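Local structure of histidine--tRNA ligase (1H4V) at residues A[150-158]-A[312-321]; A[175-184]-A[198-206]. The protein joins L-histidine to tRNA(His) at the expense of ATP, releasing AMP and diphosphate, as a homodimeric class II aminoacyl-tRNA synthetase. One frame throughout, in Å; residues are numbered along the deposited sequence.

Interaction 1: residues A[150-158]-A[312-321]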
# COMPACT_ATOMS: atom_id res chain seq x y z
N CYS A 150 16.62 10.89 -2.16
CA CYS A 150 15.91 9.69 -1.71
C CYS A 150 16.90 8.55 -1.63
O CYS A 150 16.95 7.82 -0.63
CB CYS A 150 14.81 9.29 -2.69
SG CYS A 150 13.34 10.32 -2.72
N LEU A 151 17.69 8.39 -2.69
CA LEU A 151 18.67 7.31 -2.78
C LEU A 151 19.83 7.47 -1.81
O LEU A 151 20.29 6.49 -1.22
CB LEU A 151 19.20 7.20 -4.21
CG LEU A 151 18.16 7.05 -5.32
CD1 LEU A 151 18.85 7.10 -6.68
CD2 LEU A 151 17.41 5.74 -5.14
N LYS A 152 20.31 8.70 -1.64
CA LYS A 152 21.42 8.95 -0.74
C LYS A 152 20.99 8.68 0.70
O LYS A 152 21.75 8.11 1.47
CB LYS A 152 21.89 10.41 -0.87
CG LYS A 152 23.39 10.58 -0.88
CD LYS A 152 23.97 10.15 -2.22
CE LYS A 152 25.50 10.23 -2.23
NZ LYS A 152 26.13 9.24 -1.32
N GLU A 153 19.77 9.09 1.05
CA GLU A 153 19.25 8.89 2.40
C GLU A 153 19.09 7.41 2.72
O GLU A 153 19.10 7.03 3.89
CB GLU A 153 17.90 9.58 2.56
CG GLU A 153 17.98 11.10 2.52
CD GLU A 153 18.46 11.71 3.83
OE1 GLU A 153 18.92 12.88 3.79
OE2 GLU A 153 18.36 11.05 4.89
N LEU A 154 18.94 6.58 1.69
CA LEU A 154 18.80 5.14 1.88
C LEU A 154 20.14 4.52 2.21
O LEU A 154 20.21 3.35 2.58
CB LEU A 154 18.23 4.49 0.62
CG LEU A 154 16.78 4.82 0.28
CD1 LEU A 154 16.43 4.23 -1.06
CD2 LEU A 154 15.86 4.29 1.35
N GLY A 155 21.21 5.30 2.06
CA GLY A 155 22.54 4.79 2.36
C GLY A 155 23.35 4.42 1.14
O GLY A 155 24.53 4.08 1.25
N LEU A 156 22.74 4.48 -0.04
CA LEU A 156 23.44 4.15 -1.26
C LEU A 156 24.51 5.19 -1.55
O LEU A 156 24.32 6.38 -1.31
CB LEU A 156 22.46 4.07 -2.43
CG LEU A 156 21.45 2.91 -2.40
CD1 LEU A 156 20.43 3.08 -3.52
CD2 LEU A 156 22.20 1.59 -2.55
N ARG A 157 25.66 4.73 -2.05
CA ARG A 157 26.76 5.62 -2.43
C ARG A 157 27.18 5.21 -3.84
O ARG A 157 26.66 4.24 -4.38
CB ARG A 157 27.94 5.51 -1.46
CG ARG A 157 28.31 4.10 -1.06
CD ARG A 157 28.00 3.88 0.40
NE ARG A 157 28.10 2.47 0.77
CZ ARG A 157 27.99 2.01 2.01
NH1 ARG A 157 27.77 2.86 3.01
NH2 ARG A 157 28.09 0.71 2.25
N ARG A 158 28.11 5.93 -4.43
CA ARG A 158 28.53 5.62 -5.79
C ARG A 158 27.33 5.75 -6.72
O ARG A 158 27.08 4.90 -7.58
CB ARG A 158 29.13 4.21 -5.85
CG ARG A 158 30.50 4.16 -5.21
CD ARG A 158 31.05 2.76 -5.04
NE ARG A 158 32.40 2.81 -4.49
CZ ARG A 158 33.06 1.76 -4.00
NH1 ARG A 158 32.50 0.56 -3.99
NH2 ARG A 158 34.29 1.92 -3.53
N VAL A 312 16.03 -0.70 -6.14
CA VAL A 312 16.72 -0.08 -5.01
C VAL A 312 17.08 -1.10 -3.94
O VAL A 312 18.19 -1.08 -3.44
CB VAL A 312 15.87 1.07 -4.41
CG1 VAL A 312 16.53 1.58 -3.13
CG2 VAL A 312 15.76 2.20 -5.43
N ALA A 313 16.15 -1.99 -3.59
CA ALA A 313 16.44 -3.01 -2.58
C ALA A 313 17.62 -3.87 -3.05
O ALA A 313 18.44 -4.30 -2.23
CB ALA A 313 15.22 -3.89 -2.34
N LEU A 314 17.71 -4.13 -4.35
CA LEU A 314 18.83 -4.92 -4.86
C LEU A 314 20.12 -4.12 -4.72
O LEU A 314 21.16 -4.66 -4.32
CB LEU A 314 18.61 -5.31 -6.32
CG LEU A 314 17.76 -6.56 -6.60
CD1 LEU A 314 17.47 -6.65 -8.09
CD2 LEU A 314 18.47 -7.81 -6.11
N ALA A 315 20.07 -2.83 -5.05
CA ALA A 315 21.25 -2.00 -4.94
C ALA A 315 21.74 -1.97 -3.49
O ALA A 315 22.93 -2.07 -3.24
CB ALA A 315 20.95 -0.59 -5.43
N LEU A 316 20.81 -1.84 -2.55
CA LEU A 316 21.18 -1.83 -1.13
C LEU A 316 21.82 -3.15 -0.75
O LEU A 316 22.85 -3.18 -0.08
CB LEU A 316 19.95 -1.58 -0.24
CG LEU A 316 19.47 -0.13 -0.15
CD1 LEU A 316 18.21 -0.06 0.70
CD2 LEU A 316 20.57 0.74 0.45
N GLU A 317 21.20 -4.24 -1.19
CA GLU A 317 21.70 -5.58 -0.93
C GLU A 317 23.12 -5.72 -1.48
O GLU A 317 24.01 -6.27 -0.82
CB GLU A 317 20.78 -6.60 -1.61
CG GLU A 317 21.15 -8.05 -1.39
CD GLU A 317 20.20 -8.99 -2.13
OE1 GLU A 317 20.36 -9.16 -3.36
OE2 GLU A 317 19.28 -9.52 -1.48
N ALA A 318 23.33 -5.24 -2.70
CA ALA A 318 24.64 -5.29 -3.35
C ALA A 318 25.69 -4.55 -2.53
O ALA A 318 26.85 -4.97 -2.48
CB ALA A 318 24.55 -4.70 -4.76
N GLU A 319 25.30 -3.46 -1.89
CA GLU A 319 26.23 -2.69 -1.06
C GLU A 319 26.39 -3.33 0.32
O GLU A 319 27.09 -2.81 1.18
CB GLU A 319 25.73 -1.25 -0.87
CG GLU A 319 25.81 -0.38 -2.11
CD GLU A 319 25.76 1.09 -1.75
OE1 GLU A 319 25.93 1.41 -0.55
OE2 GLU A 319 25.56 1.93 -2.66
N GLY A 320 25.72 -4.46 0.52
CA GLY A 320 25.81 -5.15 1.79
C GLY A 320 24.82 -4.74 2.86
O GLY A 320 24.82 -5.33 3.94
N PHE A 321 23.98 -3.75 2.59
CA PHE A 321 22.99 -3.32 3.58
C PHE A 321 22.12 -4.46 4.09
O PHE A 321 21.33 -5.05 3.35
CB PHE A 321 22.10 -2.22 3.01
CG PHE A 321 22.68 -0.84 3.12
CD1 PHE A 321 23.84 -0.50 2.42
CD2 PHE A 321 22.08 0.12 3.93
CE1 PHE A 321 24.39 0.78 2.53
CE2 PHE A 321 22.62 1.40 4.04
CZ PHE A 321 23.78 1.73 3.34
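E319 OE2 accepts the backbone N-H of R157 through its syn lone pair, with OE2 2.9 Å from R157 N and an N-H...O angle of 164°. H273 NE2 hydrogen-bonds to the same oxygen, so two groups grip it. The other oxygen forms a salt bridge, E319 OE1 lying 2.8 Å from R157 NE. Here E319 OE1 sits over one face of the guanidinium, and the carboxylate and guanidinium planes are only 16° apart, which points to charge attraction more than a straight N-H bond. With CG set between the backbone N and the carbonyl carbon (chi1 44°) and a bend at chi2, the R157 chain folds back over the carboxylate. F321 CE1 approaches that same guanidinium face, 3.7 Å from R157 NH2. Replacing E319 by an alanine takes the carboxylate away and is likely to leave the R157 guanidinium without its counter-charge, and both the R157 N-H and H273 without this acceptor.

Beside the polar end lies an apolar seam. L156 CD2 packs 3.5 Å from L316 CD2 and also meets A315 CB, the L156 and L316 side chains crossing at about a right angle. L154 CD1 touches V312 CG1 at 3.4 Å, and L151 CD2 reaches the other branch, V312 CG2. Between L154 and L156 the chain turns at G155 in a Schellman motif with positive phi; F321 CZ stands 3.4 Å from G155 CA, where a CB would collide with the ring.

The contact thus joins the end of helix 137-153 to the end of helix 309-318, the helix of class II motif 3. Helix 14-33 flanks C150 and L154, while F307 of strand 302-308 touches V312 and L282 of strand 281-287 backs L156 and A315.

Interaction 2: residues A[175-184]-A[198-206]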
# COMPACT_ATOMS: atom_id res chain seq x y z
N TYR A 175 15.41 16.77 -35.78
CA TYR A 175 16.18 15.57 -35.50
C TYR A 175 15.59 14.35 -36.21
O TYR A 175 16.32 13.54 -36.76
CB TYR A 175 16.24 15.32 -33.99
CG TYR A 175 17.16 14.20 -33.59
CD1 TYR A 175 18.53 14.26 -33.86
CD2 TYR A 175 16.67 13.08 -32.93
CE1 TYR A 175 19.39 13.23 -33.47
CE2 TYR A 175 17.52 12.04 -32.54
CZ TYR A 175 18.87 12.13 -32.81
OH TYR A 175 19.71 11.12 -32.42
N ASN A 176 14.27 14.24 -36.18
CA ASN A 176 13.60 13.12 -36.84
C ASN A 176 13.88 13.14 -38.34
O ASN A 176 14.05 12.09 -38.96
CB ASN A 176 12.09 13.15 -36.58
CG ASN A 176 11.71 12.42 -35.30
OD1 ASN A 176 12.07 11.26 -35.11
ND2 ASN A 176 10.97 13.09 -34.42
N ALA A 177 13.92 14.32 -38.94
CA ALA A 177 14.20 14.42 -40.36
C ALA A 177 15.61 13.88 -40.56
O ALA A 177 15.84 13.00 -41.39
CB ALA A 177 14.12 15.87 -40.81
N TYR A 178 16.54 14.41 -39.78
CA TYR A 178 17.92 13.97 -39.83
C TYR A 178 17.99 12.46 -39.70
O TYR A 178 18.73 11.79 -40.44
CB TYR A 178 18.72 14.62 -38.71
CG TYR A 178 20.02 13.92 -38.41
CD1 TYR A 178 21.08 13.94 -39.31
CD2 TYR A 178 20.17 13.20 -37.23
CE1 TYR A 178 22.27 13.27 -39.03
CE2 TYR A 178 21.35 12.52 -36.95
CZ TYR A 178 22.40 12.56 -37.85
OH TYR A 178 23.57 11.90 -37.55
N LEU A 179 17.24 11.91 -38.75
CA LEU A 179 17.24 10.47 -38.56
C LEU A 179 16.73 9.74 -39.79
O LEU A 179 17.20 8.64 -40.10
CB LEU A 179 16.39 10.08 -37.35
CG LEU A 179 17.02 10.33 -35.98
CD1 LEU A 179 16.07 9.87 -34.88
CD2 LEU A 179 18.35 9.58 -35.90
N ARG A 180 15.78 10.33 -40.49
CA ARG A 180 15.26 9.69 -41.69
C ARG A 180 16.34 9.65 -42.76
O ARG A 180 16.52 8.64 -43.44
CB ARG A 180 14.02 10.43 -42.20
N GLU A 181 17.07 10.75 -42.90
CA GLU A 181 18.14 10.83 -43.89
C GLU A 181 19.26 9.83 -43.63
O GLU A 181 19.75 9.17 -44.55
CB GLU A 181 18.72 12.25 -43.93
CG GLU A 181 17.82 13.28 -44.58
CD GLU A 181 18.32 14.70 -44.36
OE1 GLU A 181 19.52 14.95 -44.61
OE2 GLU A 181 17.51 15.56 -43.93
N VAL A 182 19.66 9.70 -42.37
CA VAL A 182 20.73 8.79 -42.00
C VAL A 182 20.32 7.32 -41.90
O VAL A 182 21.10 6.43 -42.24
CB VAL A 182 21.36 9.21 -40.65
CG1 VAL A 182 22.22 8.09 -40.09
CG2 VAL A 182 22.19 10.45 -40.84
N LEU A 183 19.10 7.06 -41.45
CA LEU A 183 18.65 5.68 -41.29
C LEU A 183 17.88 5.08 -42.46
O LEU A 183 17.72 3.86 -42.51
CB LEU A 183 17.83 5.55 -40.01
CG LEU A 183 18.62 5.79 -38.72
CD1 LEU A 183 17.68 5.80 -37.53
CD2 LEU A 183 19.67 4.71 -38.57
N SER A 184 17.42 5.91 -43.39
CA SER A 184 16.67 5.39 -44.54
C SER A 184 17.53 4.48 -45.43
O SER A 184 17.14 3.35 -45.72
CB SER A 184 16.09 6.53 -45.38
OG SER A 184 14.93 7.06 -44.77
N LEU A 198 10.30 4.69 -39.08
CA LEU A 198 10.95 5.66 -39.95
C LEU A 198 9.95 6.63 -40.55
O LEU A 198 10.27 7.80 -40.77
CB LEU A 198 11.71 4.95 -41.07
CG LEU A 198 13.10 4.41 -40.73
CD1 LEU A 198 13.73 3.80 -41.97
CD2 LEU A 198 13.98 5.54 -40.22
N GLU A 199 8.74 6.15 -40.81
CA GLU A 199 7.72 7.00 -41.41
C GLU A 199 6.86 7.72 -40.37
O GLU A 199 6.37 8.82 -40.63
CB GLU A 199 6.83 6.17 -42.34
N GLU A 200 6.71 7.12 -39.20
CA GLU A 200 5.88 7.72 -38.16
C GLU A 200 6.61 8.47 -37.05
O GLU A 200 6.21 9.57 -36.68
CB GLU A 200 4.99 6.64 -37.55
CG GLU A 200 4.09 5.98 -38.57
CD GLU A 200 3.33 4.80 -38.01
OE1 GLU A 200 3.98 3.85 -37.53
OE2 GLU A 200 2.08 4.82 -38.05
N ASN A 201 7.67 7.87 -36.51
CA ASN A 201 8.45 8.50 -35.43
C ASN A 201 9.86 7.91 -35.36
O ASN A 201 10.12 6.99 -34.60
CB ASN A 201 7.74 8.29 -34.09
CG ASN A 201 8.39 9.06 -32.95
OD1 ASN A 201 8.01 8.90 -31.79
ND2 ASN A 201 9.37 9.90 -33.29
N PRO A 202 10.79 8.44 -36.18
CA PRO A 202 12.17 7.96 -36.20
C PRO A 202 12.86 7.86 -34.84
O PRO A 202 13.58 6.90 -34.57
CB PRO A 202 12.86 8.94 -37.14
CG PRO A 202 11.78 9.22 -38.14
CD PRO A 202 10.57 9.44 -37.25
N MET A 203 12.65 8.85 -33.98
CA MET A 203 13.27 8.84 -32.66
C MET A 203 12.93 7.61 -31.81
O MET A 203 13.65 7.28 -30.87
CB MET A 203 12.90 10.10 -31.88
CG MET A 203 13.68 11.32 -32.31
SD MET A 203 13.70 12.53 -30.99
CE MET A 203 12.19 13.40 -31.33
N ARG A 204 11.82 6.96 -32.13
CA ARG A 204 11.42 5.77 -31.39
C ARG A 204 12.39 4.62 -31.68
O ARG A 204 12.55 3.71 -30.86
CB ARG A 204 9.99 5.36 -31.77
N ILE A 205 13.06 4.68 -32.83
CA ILE A 205 14.01 3.64 -33.18
C ILE A 205 15.19 3.63 -32.21
O ILE A 205 15.82 2.59 -32.01
CB ILE A 205 14.55 3.83 -34.63
CG1 ILE A 205 13.39 3.74 -35.63
CG2 ILE A 205 15.58 2.75 -34.95
CD1 ILE A 205 13.82 3.93 -37.08
N LEU A 206 15.48 4.77 -31.61
CA LEU A 206 16.58 4.88 -30.66
C LEU A 206 16.19 4.32 -29.29
O LEU A 206 17.03 4.12 -28.43
CB LEU A 206 17.02 6.34 -30.51
CG LEU A 206 17.38 7.11 -31.78
CD1 LEU A 206 17.76 8.52 -31.40
CD2 LEU A 206 18.53 6.43 -32.50
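N176 and M203 form a hydrogen bond between 175-184 and 198-206: M203 N donates to N176 OD1 over 2.7 Å. The donor stands nearly in line with the carbonyl bond (C=O...N 164°), although the hydrogen bond is bent, with an N-H...O angle of 142°. P202, which begins the irregular helical run 202-206, has no N-H to offer, so the amide oxygen of N176 reaches past it to the next residue. The proline ring still packs against the asparagine, P202 CB lying 3.2 Å from N176 OD1.

A Met-aromatic contact adds a second kind of interaction. M203 SD lies 4.9 Å from the centroid of the Y175 ring and 78° off its normal, which places the sulfur at the edge. The ring is brought there by a first torsion that sets CG opposite the backbone N. M203 CG touches the same edge, 3.5 Å from Y175 CD2, and the bend at chi3 carries M203 CE back to N176 ND2.

The remaining contacts are apolar. L206 CD1 meets the Y175 ring in its plane, 3.7 Å from CE2, while L179 CG, from the same helix as Y175, lies over the rim of one ring face. L179 CB packs on P202 CB at 3.7 Å, and L179 CD1 reaches M203 CG and L206 CD1. One turn on, L183 CB meets L198 CD2 at 3.9 Å, and L183 CD1 approaches I205 CD1.

Y175 OH finds its polar partner outside the contact, in R223 O. L183 and L206 also pack on L220 and L217 of helix 211-220, within a helical part between the catalytic regions. The chemistry therefore describes an interface built mainly by fitting aliphatic groups and a ring edge, with the N176-M203 bond tying the start of the 202-206 turn to helix 169-183.

Overall arrangement
The centres of the two interactions are 38 Å apart and their nearest atoms about 22 Å apart, so they do not touch. Along the chain, 150-158 comes first, 175-184 and 198-206 follow, and 312-321 closes the series; the strand 160-165 runs between the first two segments. Interaction 1 joins the two catalytic regions, 1-171 and 229-320, reaching the end of the second, on helices flanking the large mixed sheet. Interaction 2 falls in the residues between those regions, in a helical part 34 Å from the chain centre. The distances imply separate packing units: one ties together parts of the catalytic core far apart in sequence, the other folds a local helical insertion upon itself.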